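Local coordinates for proton-dependent oligopeptide transporter family protein (Xanthomonas campestris, PDB 6EI3) that probably carries small peptides across the bacterial membrane, coupled to proton movement, and is captured here in an auto-inhibited state, at residues L29-L34 with Q316-R321; A297-F302 with V411-T416; M320-P323 with T327-Q330; F420-A425 with V432-W437. All coordinates share one frame; numbering follows the deposited sequence.

Contact 1: residues L29-L34 with Q316-R321; sequences LITSLL and QGREMR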
loop_
_atom_site.group_PDB
_atom_site.type_symbol
_atom_site.label_atom_id
_atom_site.label_comp_id
_atom_site.label_asym_id
_atom_site.label_seq_id
_atom_site.Cartn_x
_atom_site.Cartn_y
_atom_site.Cartn_z
ATOM N N LEU A 29 -2.711 20.818 0.265
ATOM C CA LEU A 29 -1.328 21.275 0.498
ATOM C C LEU A 29 -0.784 22.281 -0.512
ATOM O O LEU A 29 -0.126 23.236 -0.118
ATOM C CB LEU A 29 -0.351 20.085 0.614
ATOM C CG LEU A 29 -0.412 19.267 1.931
ATOM C CD1 LEU A 29 0.391 17.992 1.795
ATOM C CD2 LEU A 29 0.071 20.092 3.142
ATOM N N ILE A 30 -1.039 22.066 -1.802
ATOM C CA ILE A 30 -0.446 22.864 -2.884
ATOM C C ILE A 30 -0.824 24.362 -2.828
ATOM O O ILE A 30 -0.019 25.167 -3.263
ATOM C CB ILE A 30 -0.702 22.208 -4.268
ATOM C CG1 ILE A 30 0.370 22.626 -5.303
ATOM C CG2 ILE A 30 -2.135 22.393 -4.795
ATOM C CD1 ILE A 30 1.772 22.078 -5.020
ATOM N N THR A 31 -1.965 24.743 -2.227
ATOM C CA THR A 31 -2.345 26.164 -2.105
ATOM C C THR A 31 -2.250 26.648 -0.660
ATOM O O THR A 31 -2.689 27.752 -0.348
ATOM C CB THR A 31 -3.740 26.431 -2.709
ATOM O OG1 THR A 31 -4.698 25.575 -2.082
ATOM C CG2 THR A 31 -3.762 26.273 -4.229
ATOM N N SER A 32 -1.692 25.813 0.229
ATOM C CA SER A 32 -1.580 26.155 1.646
ATOM C C SER A 32 -0.289 26.921 1.959
ATOM O O SER A 32 0.607 27.001 1.124
ATOM C CB SER A 32 -1.642 24.883 2.491
ATOM O OG SER A 32 -0.398 24.203 2.473
ATOM N N LEU A 33 -0.167 27.388 3.213
ATOM C CA LEU A 33 1.018 28.055 3.766
ATOM C C LEU A 33 1.908 27.038 4.504
ATOM O O LEU A 33 2.907 27.417 5.112
ATOM C CB LEU A 33 0.585 29.192 4.713
ATOM C CG LEU A 33 -0.253 30.328 4.087
ATOM C CD1 LEU A 33 -0.516 31.432 5.097
ATOM C CD2 LEU A 33 0.420 30.908 2.839
ATOM N N LEU A 34 1.574 25.734 4.396
ATOM C CA LEU A 34 2.305 24.662 5.073
ATOM C C LEU A 34 3.532 24.163 4.306
ATOM O O LEU A 34 4.355 23.470 4.906
ATOM C CB LEU A 34 1.370 23.485 5.452
ATOM C CG LEU A 34 0.115 23.838 6.316
ATOM C CD1 LEU A 34 -0.640 22.579 6.736
ATOM C CD2 LEU A 34 0.483 24.637 7.563
ATOM N N GLN A 316 -1.691 17.304 -11.869
ATOM C CA GLN A 316 -1.941 17.430 -13.304
ATOM C C GLN A 316 -3.383 17.911 -13.505
ATOM O O GLN A 316 -3.605 18.878 -14.222
ATOM C CB GLN A 316 -1.736 16.087 -14.043
ATOM C CG GLN A 316 -2.011 16.215 -15.543
ATOM C CD GLN A 316 -1.886 14.919 -16.294
ATOM O OE1 GLN A 316 -2.704 14.019 -16.156
ATOM N NE2 GLN A 316 -0.911 14.842 -17.171
ATOM N N GLY A 317 -4.336 17.230 -12.866
ATOM C CA GLY A 317 -5.763 17.533 -12.961
ATOM C C GLY A 317 -6.119 18.992 -12.732
ATOM O O GLY A 317 -6.956 19.552 -13.442
ATOM N N ARG A 318 -5.448 19.631 -11.759
ATOM C CA ARG A 318 -5.647 21.038 -11.377
ATOM C C ARG A 318 -5.415 22.011 -12.530
ATOM O O ARG A 318 -6.019 23.072 -12.539
ATOM C CB ARG A 318 -4.716 21.407 -10.210
ATOM C CG ARG A 318 -5.125 20.787 -8.863
ATOM C CD ARG A 318 -4.248 21.328 -7.737
ATOM N NE ARG A 318 -4.516 22.746 -7.459
ATOM C CZ ARG A 318 -3.651 23.735 -7.669
ATOM N NH1 ARG A 318 -2.434 23.478 -8.135
ATOM N NH2 ARG A 318 -3.985 24.982 -7.386
ATOM N N GLU A 319 -4.532 21.662 -13.482
ATOM C CA GLU A 319 -4.216 22.508 -14.634
ATOM C C GLU A 319 -5.067 22.172 -15.867
ATOM O O GLU A 319 -4.874 22.763 -16.917
ATOM C CB GLU A 319 -2.711 22.427 -14.969
ATOM C CG GLU A 319 -1.784 22.743 -13.799
ATOM C CD GLU A 319 -1.929 24.103 -13.140
ATOM O OE1 GLU A 319 -2.025 25.118 -13.870
ATOM O OE2 GLU A 319 -1.924 24.155 -11.888
ATOM N N MET A 320 -5.987 21.216 -15.749
ATOM C CA MET A 320 -6.829 20.802 -16.872
ATOM C C MET A 320 -8.174 21.548 -16.888
ATOM O O MET A 320 -8.559 22.097 -15.866
ATOM C CB MET A 320 -7.017 19.278 -16.831
ATOM C CG MET A 320 -5.695 18.540 -16.975
ATOM S SD MET A 320 -5.858 16.757 -16.832
ATOM C CE MET A 320 -6.289 16.345 -18.566
ATOM N N ARG A 321 -8.872 21.596 -18.041
ATOM C CA ARG A 321 -10.175 22.285 -18.124
ATOM C C ARG A 321 -11.259 21.469 -17.427
ATOM O O ARG A 321 -11.288 20.246 -17.527
ATOM C CB ARG A 321 -10.612 22.525 -19.578
ATOM C CG ARG A 321 -9.682 23.369 -20.435
ATOM C CD ARG A 321 -10.394 23.825 -21.708
ATOM N NE ARG A 321 -10.755 22.718 -22.607
ATOM C CZ ARG A 321 -11.991 22.253 -22.782
ATOM N NH1 ARG A 321 -13.011 22.781 -22.112
ATOM N NH2 ARG A 321 -12.217 21.251 -23.622
#
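Arg318 and Ile30 meet because of how each side chain is folded. The arginine chain bends at chi3 (69°), which turns the guanidinium face to the CG2 branch of Ile30. Ile30 turns CG1 anti to its backbone N (chi1 -155°) and so sets CG2 between the N and the carbonyl carbon, where this methyl does the touching. Ile30 CG2 sits over one face of the guanidinium, offset toward its rim, 3.5 Å from Arg318 CZ. From Thr31 it is again a methyl that arrives: Thr31 CG2 lies 3.4 Å from Arg318 NH2, oblique to the plane. No hydrogen bond crosses between the segments, so this is apolar contact against a flat cation. Glu319 adds a long charge contact, its OE2 3.8 Å from Arg318 NH1 but well out of the guanidinium plane. Farther on, Ser32 OG donates to Leu29 O (2.8 Å) and accepts from Leu34 N, 3.2 Å away. Arg43 from helix 40-60 bonds to the carbonyl oxygens of Ile30 and Ser32. This small surface contact joins the end of helix 25-30, with its ST turn at Ser32, to a type I beta turn from Gly317 to Met320 that leads off helix 312-317.

Contact 2: residues A297-F302 with V411-T416; sequences ALVTPF and VLVSAT. With 78M ((2S)-2,3-dihydroxypropyl(7Z)-pentadec-7-enoate), chain O.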
loop_
_atom_site.group_PDB
_atom_site.type_symbol
_atom_site.label_atom_id
_atom_site.label_comp_id
_atom_site.label_asym_id
_atom_site.label_seq_id
_atom_site.Cartn_x
_atom_site.Cartn_y
_atom_site.Cartn_z
ATOM N N ALA A 297 8.677 -8.009 -4.199
ATOM C CA ALA A 297 9.696 -6.973 -4.467
ATOM C C ALA A 297 9.557 -6.415 -5.895
ATOM O O ALA A 297 9.675 -5.207 -6.125
ATOM C CB ALA A 297 11.102 -7.548 -4.256
ATOM N N LEU A 298 9.280 -7.310 -6.842
ATOM C CA LEU A 298 9.124 -6.999 -8.262
ATOM C C LEU A 298 7.816 -6.308 -8.598
ATOM O O LEU A 298 7.686 -5.747 -9.685
ATOM C CB LEU A 298 9.322 -8.282 -9.089
ATOM C CG LEU A 298 10.751 -8.809 -9.107
ATOM C CD1 LEU A 298 10.820 -10.207 -9.719
ATOM C CD2 LEU A 298 11.681 -7.852 -9.850
ATOM N N VAL A 299 6.853 -6.351 -7.668
ATOM C CA VAL A 299 5.542 -5.700 -7.753
ATOM C C VAL A 299 5.607 -4.266 -7.183
ATOM O O VAL A 299 4.756 -3.451 -7.527
ATOM C CB VAL A 299 4.424 -6.571 -7.081
ATOM C CG1 VAL A 299 3.177 -5.751 -6.722
ATOM C CG2 VAL A 299 4.031 -7.723 -7.997
ATOM N N THR A 300 6.599 -3.950 -6.325
ATOM C CA THR A 300 6.716 -2.598 -5.710
ATOM C C THR A 300 6.593 -1.440 -6.749
ATOM O O THR A 300 5.907 -0.485 -6.419
ATOM C CB THR A 300 7.975 -2.448 -4.822
ATOM O OG1 THR A 300 9.157 -2.631 -5.613
ATOM C CG2 THR A 300 7.979 -3.396 -3.647
ATOM N N PRO A 301 7.132 -1.508 -8.011
ATOM C CA PRO A 301 6.932 -0.385 -8.957
ATOM C C PRO A 301 5.468 -0.181 -9.321
ATOM O O PRO A 301 5.093 0.942 -9.634
ATOM C CB PRO A 301 7.747 -0.820 -10.172
ATOM C CG PRO A 301 8.836 -1.694 -9.570
ATOM C CD PRO A 301 8.029 -2.516 -8.619
ATOM N N PHE A 302 4.622 -1.241 -9.238
ATOM C CA PHE A 302 3.193 -1.053 -9.500
ATOM C C PHE A 302 2.631 -0.049 -8.473
ATOM O O PHE A 302 1.848 0.824 -8.837
ATOM C CB PHE A 302 2.387 -2.388 -9.461
ATOM C CG PHE A 302 0.901 -2.100 -9.398
ATOM C CD1 PHE A 302 0.200 -1.719 -10.542
ATOM C CD2 PHE A 302 0.230 -2.078 -8.176
ATOM C CE1 PHE A 302 -1.160 -1.375 -10.468
ATOM C CE2 PHE A 302 -1.116 -1.726 -8.106
ATOM C CZ PHE A 302 -1.800 -1.364 -9.252
ATOM N N VAL A 411 -6.544 -4.421 -10.843
ATOM C CA VAL A 411 -7.372 -5.631 -10.776
ATOM C C VAL A 411 -6.544 -6.878 -11.190
ATOM O O VAL A 411 -6.685 -7.937 -10.574
ATOM C CB VAL A 411 -8.680 -5.456 -11.616
ATOM C CG1 VAL A 411 -9.364 -6.786 -11.881
ATOM C CG2 VAL A 411 -9.648 -4.481 -10.935
ATOM N N LEU A 412 -5.633 -6.712 -12.163
ATOM C CA LEU A 412 -4.767 -7.788 -12.646
ATOM C C LEU A 412 -3.614 -8.121 -11.683
ATOM O O LEU A 412 -3.286 -9.296 -11.544
ATOM C CB LEU A 412 -4.190 -7.456 -14.028
ATOM C CG LEU A 412 -5.120 -7.505 -15.241
ATOM C CD1 LEU A 412 -4.429 -6.874 -16.463
ATOM C CD2 LEU A 412 -5.519 -8.941 -15.587
ATOM N N VAL A 413 -2.968 -7.119 -11.053
ATOM C CA VAL A 413 -1.816 -7.469 -10.212
ATOM C C VAL A 413 -2.136 -7.392 -8.695
ATOM O O VAL A 413 -1.763 -8.308 -7.952
ATOM C CB VAL A 413 -0.506 -6.708 -10.607
ATOM C CG1 VAL A 413 -0.641 -5.196 -10.482
ATOM C CG2 VAL A 413 0.717 -7.225 -9.837
ATOM N N SER A 414 -2.789 -6.310 -8.244
ATOM C CA SER A 414 -3.084 -6.083 -6.829
ATOM C C SER A 414 -4.071 -7.072 -6.263
ATOM O O SER A 414 -3.779 -7.653 -5.218
ATOM C CB SER A 414 -3.527 -4.645 -6.574
ATOM O OG SER A 414 -3.593 -4.409 -5.182
ATOM N N ALA A 415 -5.196 -7.320 -6.967
ATOM C CA ALA A 415 -6.190 -8.302 -6.530
ATOM C C ALA A 415 -5.655 -9.761 -6.599
ATOM O O ALA A 415 -6.055 -10.590 -5.793
ATOM C CB ALA A 415 -7.459 -8.164 -7.360
ATOM N N THR A 416 -4.742 -10.056 -7.540
ATOM C CA THR A 416 -4.141 -11.377 -7.744
ATOM C C THR A 416 -2.978 -11.688 -6.779
ATOM O O THR A 416 -2.856 -12.828 -6.328
ATOM C CB THR A 416 -3.631 -11.469 -9.181
ATOM O OG1 THR A 416 -4.661 -11.058 -10.076
ATOM C CG2 THR A 416 -3.156 -12.861 -9.550
HETATM O O21 78M O . 13.898 -17.588 -6.344
HETATM C C20 78M O . 14.092 -17.414 -4.949
HETATM C C18 78M O . 15.061 -16.290 -4.667
HETATM O O19 78M O . 16.318 -16.555 -5.295
HETATM C C17 78M O . 15.267 -16.063 -3.190
HETATM O O2 78M O . 15.816 -14.730 -3.067
HETATM C C1 78M O . 15.812 -14.156 -1.857
HETATM O O1 78M O . 15.532 -14.732 -0.837
HETATM C C2 78M O . 16.186 -12.705 -1.943
HETATM C C3 78M O . 15.075 -11.771 -1.480
HETATM C C4 78M O . 14.947 -10.524 -2.345
HETATM C C5 78M O . 15.258 -9.217 -1.635
HETATM C C6 78M O . 14.121 -8.669 -0.764
HETATM C C7 78M O . 13.419 -7.517 -1.406
HETATM C C8 78M O . 13.462 -6.251 -1.026
HETATM C C9 78M O . 12.753 -5.105 -1.689
HETATM C C10 78M O . 13.606 -4.490 -2.802
HETATM C C11 78M O . 12.867 -4.245 -4.107
HETATM C C12 78M O . 13.761 -4.363 -5.335
HETATM C C13 78M O . 13.047 -4.294 -6.679
HETATM C C15 78M O . 12.288 -2.848 -8.590
HETATM C C14 78M O . 12.698 -2.892 -7.145
#
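Helices 297-302 and 411-416 run in broadly opposite directions, steeply inclined at 130°, their axes 10.8 Å apart at closest approach. Segment 297-302 is kinked: neither Pro301 N nor Phe302 N makes the usual helical bond to the residue four back; proline has no N-H, and Phe302 N bonds to Val299 O instead. Val299 and Val413 are the closest pair by CA atoms, at 8.0 Å. Val413 carries the contact with both methyls. Its CG1 lies between the backbone N and the carbonyl carbon (chi1 61°), and from there it sits over one face of the Phe302 ring. This is a CH-pi contact, 3.7 Å from Val413 CG1 to the Phe302 centroid and 16° off the ring normal. The other methyl, Val413 CG2, meets Val299 CG2 at 3.8 Å. Ser414 adds its CB, 4.1 Å from Phe302 CE2 and oblique to the ring. All four residues are buried, and the interface is wholly apolar. The bound monoacylglycerol lies along a different part of segment 297-302: its C7 and C11 are each 3.7 Å from Ala297 CB. Thr300 OG1 donates to Ala297 O (2.7 Å) and bonds to Trp447 NE1. Around this pair, Met367 of helix 363-389 touches both Val299 and Val413. Helix 430-456 brings Thr440 to Val299 and Trp437 to Ser414, while helix 471-495 places Phe490 on Val299.

Contact 3: residues M320-P323 with T327-Q330; sequences MRMP and TASQ. With 78M ((2S)-2,3-dihydroxypropyl(7Z)-pentadec-7-enoate), chain K.
Segment 320-323 is extended loop, and it comes closest to 327-330 at Met322 and Thr327, whose CA atoms are 7.6 Å apart, just before the 3-10 turn of 328-330. Met322 makes the contact alone from its side. Its CG stands between the backbone N and the carbonyl carbon (chi1 71°), and the chain bends at chi3, bringing the sulfur up against the backbone of Thr327 and Ala328. Met322 SD lies 3.9 Å from Thr327 CA and 3.9 Å from Ala328 N. The methyl follows, with Met322 CE 4.5 Å from Ala328 CB. The contact is van der Waals packing, and no hydrogen bond joins the two segments. The facing turn is held by its own bonds. Thr327 N donates to Gln330 OE1 (3.0 Å), and Gln330 N donates back to Thr327 O (3.1 Å). Pro323 faces a bound monoacylglycerol, its CD 3.8 Å from C3 of the lipid chain. The loop links helix 312-317 to helix 334-357. Ser329 OG is bonded to Gln27 of helix 25-30 and to Asn23 O just before it. Helix 137-165 takes the Gln330 amide at Leu157 O and packs Pro160 against Thr327, while Arg321 pairs by backbone with Met394 and Ile396.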
loop_
_atom_site.group_PDB
_atom_site.type_symbol
_atom_site.label_atom_id
_atom_site.label_comp_id
_atom_site.label_asym_id
_atom_site.label_seq_id
_atom_site.Cartn_x
_atom_site.Cartn_y
_atom_site.Cartn_z
ATOM N N MET A 320 -5.987 21.216 -15.749
ATOM C CA MET A 320 -6.829 20.802 -16.872
ATOM C C MET A 320 -8.174 21.548 -16.888
ATOM O O MET A 320 -8.559 22.097 -15.866
ATOM C CB MET A 320 -7.017 19.278 -16.831
ATOM C CG MET A 320 -5.695 18.540 -16.975
ATOM S SD MET A 320 -5.858 16.757 -16.832
ATOM C CE MET A 320 -6.289 16.345 -18.566
ATOM N N ARG A 321 -8.872 21.596 -18.041
ATOM C CA ARG A 321 -10.175 22.285 -18.124
ATOM C C ARG A 321 -11.259 21.469 -17.427
ATOM O O ARG A 321 -11.288 20.246 -17.527
ATOM C CB ARG A 321 -10.612 22.525 -19.578
ATOM C CG ARG A 321 -9.682 23.369 -20.435
ATOM C CD ARG A 321 -10.394 23.825 -21.708
ATOM N NE ARG A 321 -10.755 22.718 -22.607
ATOM C CZ ARG A 321 -11.991 22.253 -22.782
ATOM N NH1 ARG A 321 -13.011 22.781 -22.112
ATOM N NH2 ARG A 321 -12.217 21.251 -23.622
ATOM N N MET A 322 -12.164 22.151 -16.739
ATOM C CA MET A 322 -13.262 21.513 -16.010
ATOM C C MET A 322 -14.346 22.549 -15.701
ATOM O O MET A 322 -14.027 23.741 -15.671
ATOM C CB MET A 322 -12.735 20.874 -14.697
ATOM C CG MET A 322 -12.327 21.881 -13.624
ATOM S SD MET A 322 -11.491 21.074 -12.247
ATOM C CE MET A 322 -9.930 20.784 -12.971
ATOM N N PRO A 323 -15.609 22.144 -15.421
ATOM C CA PRO A 323 -16.622 23.153 -15.044
ATOM C C PRO A 323 -16.356 23.689 -13.640
ATOM O O PRO A 323 -15.712 23.003 -12.824
ATOM C CB PRO A 323 -17.943 22.394 -15.120
ATOM C CG PRO A 323 -17.594 20.965 -15.024
ATOM C CD PRO A 323 -16.169 20.775 -15.419
ATOM N N THR A 327 -13.773 19.655 -9.224
ATOM C CA THR A 327 -12.440 19.890 -8.674
ATOM C C THR A 327 -11.585 18.662 -8.984
ATOM O O THR A 327 -12.107 17.553 -8.993
ATOM C CB THR A 327 -12.502 20.370 -7.212
ATOM O OG1 THR A 327 -11.196 20.707 -6.772
ATOM C CG2 THR A 327 -13.169 19.378 -6.275
ATOM N N ALA A 328 -10.294 18.872 -9.309
ATOM C CA ALA A 328 -9.360 17.817 -9.736
ATOM C C ALA A 328 -9.383 16.510 -8.901
ATOM O O ALA A 328 -9.349 15.409 -9.472
ATOM C CB ALA A 328 -7.934 18.372 -9.801
ATOM N N SER A 329 -9.413 16.648 -7.562
ATOM C CA SER A 329 -9.405 15.517 -6.614
ATOM C C SER A 329 -10.560 14.541 -6.814
ATOM O O SER A 329 -10.393 13.353 -6.547
ATOM C CB SER A 329 -9.365 16.027 -5.179
ATOM O OG SER A 329 -8.046 16.398 -4.811
ATOM N N GLN A 330 -11.716 15.025 -7.314
ATOM C CA GLN A 330 -12.888 14.168 -7.554
ATOM C C GLN A 330 -12.638 13.028 -8.555
ATOM O O GLN A 330 -13.350 12.024 -8.516
ATOM C CB GLN A 330 -14.092 14.994 -7.992
ATOM C CG GLN A 330 -14.620 15.917 -6.897
ATOM C CD GLN A 330 -15.787 16.676 -7.436
ATOM O OE1 GLN A 330 -15.629 17.571 -8.245
ATOM N NE2 GLN A 330 -16.981 16.263 -7.072
HETATM O O21 78M K . -15.624 16.847 -22.508
HETATM C C20 78M K . -17.014 16.986 -22.260
HETATM C C18 78M K . -17.367 16.477 -20.882
HETATM O O19 78M K . -17.011 15.095 -20.759
HETATM C C17 78M K . -18.827 16.677 -20.540
HETATM O O2 78M K . -18.870 16.440 -19.112
HETATM C C1 78M K . -19.293 17.423 -18.303
HETATM O O1 78M K . -19.848 18.421 -18.680
HETATM C C2 78M K . -18.944 17.132 -16.875
HETATM C C3 78M K . -17.486 17.444 -16.585
HETATM C C4 78M K . -17.015 16.900 -15.250
HETATM C C5 78M K . -15.525 16.576 -15.217
HETATM C C6 78M K . -15.122 15.314 -15.992
HETATM C C7 78M K . -15.641 14.084 -15.326
HETATM C C8 78M K . -15.233 12.847 -15.499
HETATM C C9 78M K . -15.784 11.653 -14.787
HETATM C C10 78M K . -15.134 11.456 -13.410
HETATM C C11 78M K . -15.867 12.082 -12.224
HETATM C C12 78M K . -17.017 11.258 -11.657
HETATM C C13 78M K . -16.601 9.932 -11.036
HETATM C C15 78M K . -17.318 7.712 -10.102
HETATM C C14 78M K . -17.764 9.014 -10.711
#

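Contact 4: residues F420-A425 with V432-W437; sequences FAYSQA and VVMSFW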
loop_
_atom_site.group_PDB
_atom_site.type_symbol
_atom_site.label_atom_id
_atom_site.label_comp_id
_atom_site.label_asym_id
_atom_site.label_seq_id
_atom_site.Cartn_x
_atom_site.Cartn_y
_atom_site.Cartn_z
ATOM N N PHE A 420 -2.468 -15.101 -4.801
ATOM C CA PHE A 420 -1.387 -15.951 -5.295
ATOM C C PHE A 420 -0.455 -16.317 -4.137
ATOM O O PHE A 420 -0.113 -17.478 -3.970
ATOM C CB PHE A 420 -0.599 -15.243 -6.422
ATOM C CG PHE A 420 0.757 -15.856 -6.680
ATOM C CD1 PHE A 420 0.886 -16.990 -7.469
ATOM C CD2 PHE A 420 1.899 -15.327 -6.092
ATOM C CE1 PHE A 420 2.139 -17.563 -7.699
ATOM C CE2 PHE A 420 3.149 -15.917 -6.308
ATOM C CZ PHE A 420 3.255 -17.037 -7.104
ATOM N N ALA A 421 -0.030 -15.326 -3.349
ATOM C CA ALA A 421 0.901 -15.596 -2.255
ATOM C C ALA A 421 0.301 -16.545 -1.206
ATOM O O ALA A 421 0.989 -17.462 -0.762
ATOM C CB ALA A 421 1.346 -14.304 -1.623
ATOM N N TYR A 422 -1.006 -16.388 -0.901
ATOM C CA TYR A 422 -1.710 -17.250 0.049
ATOM C C TYR A 422 -1.722 -18.709 -0.422
ATOM O O TYR A 422 -1.460 -19.596 0.380
ATOM C CB TYR A 422 -3.144 -16.753 0.290
ATOM C CG TYR A 422 -3.263 -15.558 1.218
ATOM C CD1 TYR A 422 -2.363 -15.368 2.267
ATOM C CD2 TYR A 422 -4.326 -14.668 1.105
ATOM C CE1 TYR A 422 -2.497 -14.301 3.153
ATOM C CE2 TYR A 422 -4.457 -13.583 1.972
ATOM C CZ TYR A 422 -3.548 -13.413 3.005
ATOM O OH TYR A 422 -3.685 -12.359 3.877
ATOM N N SER A 423 -1.988 -18.942 -1.723
ATOM C CA SER A 423 -2.027 -20.263 -2.348
ATOM C C SER A 423 -0.679 -20.993 -2.303
ATOM O O SER A 423 -0.668 -22.211 -2.355
ATOM C CB SER A 423 -2.496 -20.140 -3.794
ATOM O OG SER A 423 -1.443 -19.707 -4.642
ATOM N N GLN A 424 0.446 -20.257 -2.241
ATOM C CA GLN A 424 1.824 -20.801 -2.275
ATOM C C GLN A 424 2.479 -20.933 -0.907
ATOM O O GLN A 424 3.361 -21.747 -0.731
ATOM C CB GLN A 424 2.736 -19.919 -3.178
ATOM C CG GLN A 424 2.192 -19.666 -4.586
ATOM C CD GLN A 424 2.133 -20.950 -5.378
ATOM O OE1 GLN A 424 3.152 -21.586 -5.652
ATOM N NE2 GLN A 424 0.933 -21.389 -5.702
ATOM N N ALA A 425 2.115 -20.091 0.026
ATOM C CA ALA A 425 2.717 -20.107 1.357
ATOM C C ALA A 425 1.861 -20.967 2.307
ATOM O O ALA A 425 0.682 -21.181 2.007
ATOM C CB ALA A 425 2.808 -18.677 1.869
ATOM N N VAL A 432 2.445 -13.438 7.933
ATOM C CA VAL A 432 3.749 -13.082 7.366
ATOM C C VAL A 432 3.545 -12.584 5.924
ATOM O O VAL A 432 4.161 -11.591 5.530
ATOM C CB VAL A 432 4.747 -14.278 7.431
ATOM C CG1 VAL A 432 6.106 -13.912 6.830
ATOM C CG2 VAL A 432 4.912 -14.780 8.863
ATOM N N VAL A 433 2.704 -13.299 5.134
ATOM C CA VAL A 433 2.373 -12.928 3.752
ATOM C C VAL A 433 1.802 -11.508 3.735
ATOM O O VAL A 433 2.242 -10.673 2.943
ATOM C CB VAL A 433 1.396 -13.933 3.091
ATOM C CG1 VAL A 433 0.829 -13.377 1.786
ATOM C CG2 VAL A 433 2.066 -15.283 2.860
ATOM N N MET A 434 0.832 -11.252 4.621
ATOM C CA MET A 434 0.173 -9.964 4.744
ATOM C C MET A 434 1.138 -8.843 5.150
ATOM O O MET A 434 1.074 -7.761 4.576
ATOM C CB MET A 434 -1.044 -10.046 5.668
ATOM C CG MET A 434 -2.108 -9.069 5.283
ATOM S SD MET A 434 -2.796 -9.449 3.636
ATOM C CE MET A 434 -2.979 -7.841 3.038
ATOM N N SER A 435 2.045 -9.111 6.098
ATOM C CA SER A 435 3.043 -8.131 6.521
ATOM C C SER A 435 3.916 -7.737 5.323
ATOM O O SER A 435 4.115 -6.548 5.101
ATOM C CB SER A 435 3.904 -8.681 7.658
ATOM O OG SER A 435 3.129 -8.851 8.835
ATOM N N PHE A 436 4.362 -8.727 4.516
ATOM C CA PHE A 436 5.185 -8.491 3.328
ATOM C C PHE A 436 4.420 -7.726 2.255
ATOM O O PHE A 436 5.044 -6.960 1.516
ATOM C CB PHE A 436 5.718 -9.807 2.728
ATOM C CG PHE A 436 6.917 -10.484 3.363
ATOM C CD1 PHE A 436 7.601 -9.889 4.420
ATOM C CD2 PHE A 436 7.369 -11.719 2.892
ATOM C CE1 PHE A 436 8.686 -10.532 5.027
ATOM C CE2 PHE A 436 8.467 -12.360 3.491
ATOM C CZ PHE A 436 9.121 -11.759 4.550
ATOM N N TRP A 437 3.093 -7.984 2.124
ATOM C CA TRP A 437 2.227 -7.289 1.151
ATOM C C TRP A 437 2.099 -5.814 1.521
ATOM O O TRP A 437 2.219 -4.963 0.648
ATOM C CB TRP A 437 0.840 -7.952 1.028
ATOM C CG TRP A 437 -0.005 -7.408 -0.097
ATOM C CD1 TRP A 437 -1.241 -6.835 0.012
ATOM C CD2 TRP A 437 0.295 -7.446 -1.506
ATOM N NE1 TRP A 437 -1.735 -6.527 -1.238
ATOM C CE2 TRP A 437 -0.809 -6.883 -2.187
ATOM C CE3 TRP A 437 1.386 -7.920 -2.265
ATOM C CZ2 TRP A 437 -0.831 -6.730 -3.580
ATOM C CZ3 TRP A 437 1.353 -7.781 -3.648
ATOM C CH2 TRP A 437 0.253 -7.199 -4.289
#
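Val433 packs against Ala421, Tyr422 and Ala425 in an antiparallel helical hairpin. It is formed by consecutive helices 400-424 and 430-456 of this major facilitator superfamily transporter. The short helix segments run 150° apart. The two methyls of Val433 divide the work. CG1, anti to the backbone N (chi1 167°), lies 3.6 Å from Ala421 CB and 3.7 Å from Tyr422 CE1, oblique to the tyrosine ring. CG2 turns to the hairpin end and meets Ala425 CB at 3.6 Å. Tyr422 reaches past Val433 to Met434, a Met-aromatic contact with Met434 SD 5.3 Å from the Tyr422 ring centroid, oblique to the ring. The next shell fixes the first helix end. Ser423 OG donates to Phe420 O and accepts from Gln424 NE2 in a nearly straight bond (N-H...O 170°). Gln424 OE1 is bonded to Tyr497 OH and Val500 N, and Asn502 ND2 to Ala425 O. These tie the end of helix 400-424 to the C-terminal part of the chain. Phe296 of helix 281-306 lies against Ala421 and meets the Trp437 ring. At the tip of the tyrosine, Tyr422 OH sits 3.1 Å from Met434 SD.

In the fold
The contacts form two groups. Contacts 1 and 3 share Met320 and Arg321, have centres 10 Å apart and touch through Gly317 O and Met322 CE, 3.3 Å apart. Contacts 2 and 4 both use helix 400-424; their centres are 13 Å apart, and Trp437 packs on Ser414 and Val299. Contact 4 lies across the chain's centre from contacts 1 and 3, about 38 Å away between centres. Along the chain, the segments of contacts 1 and 2 alternate, contact 3 falls between the segments of contact 2, and all three close before contact 4 opens. Contact 1 ties residues near the N-terminus to the second half of the chain, while contacts 2 to 4 lie wholly within that half.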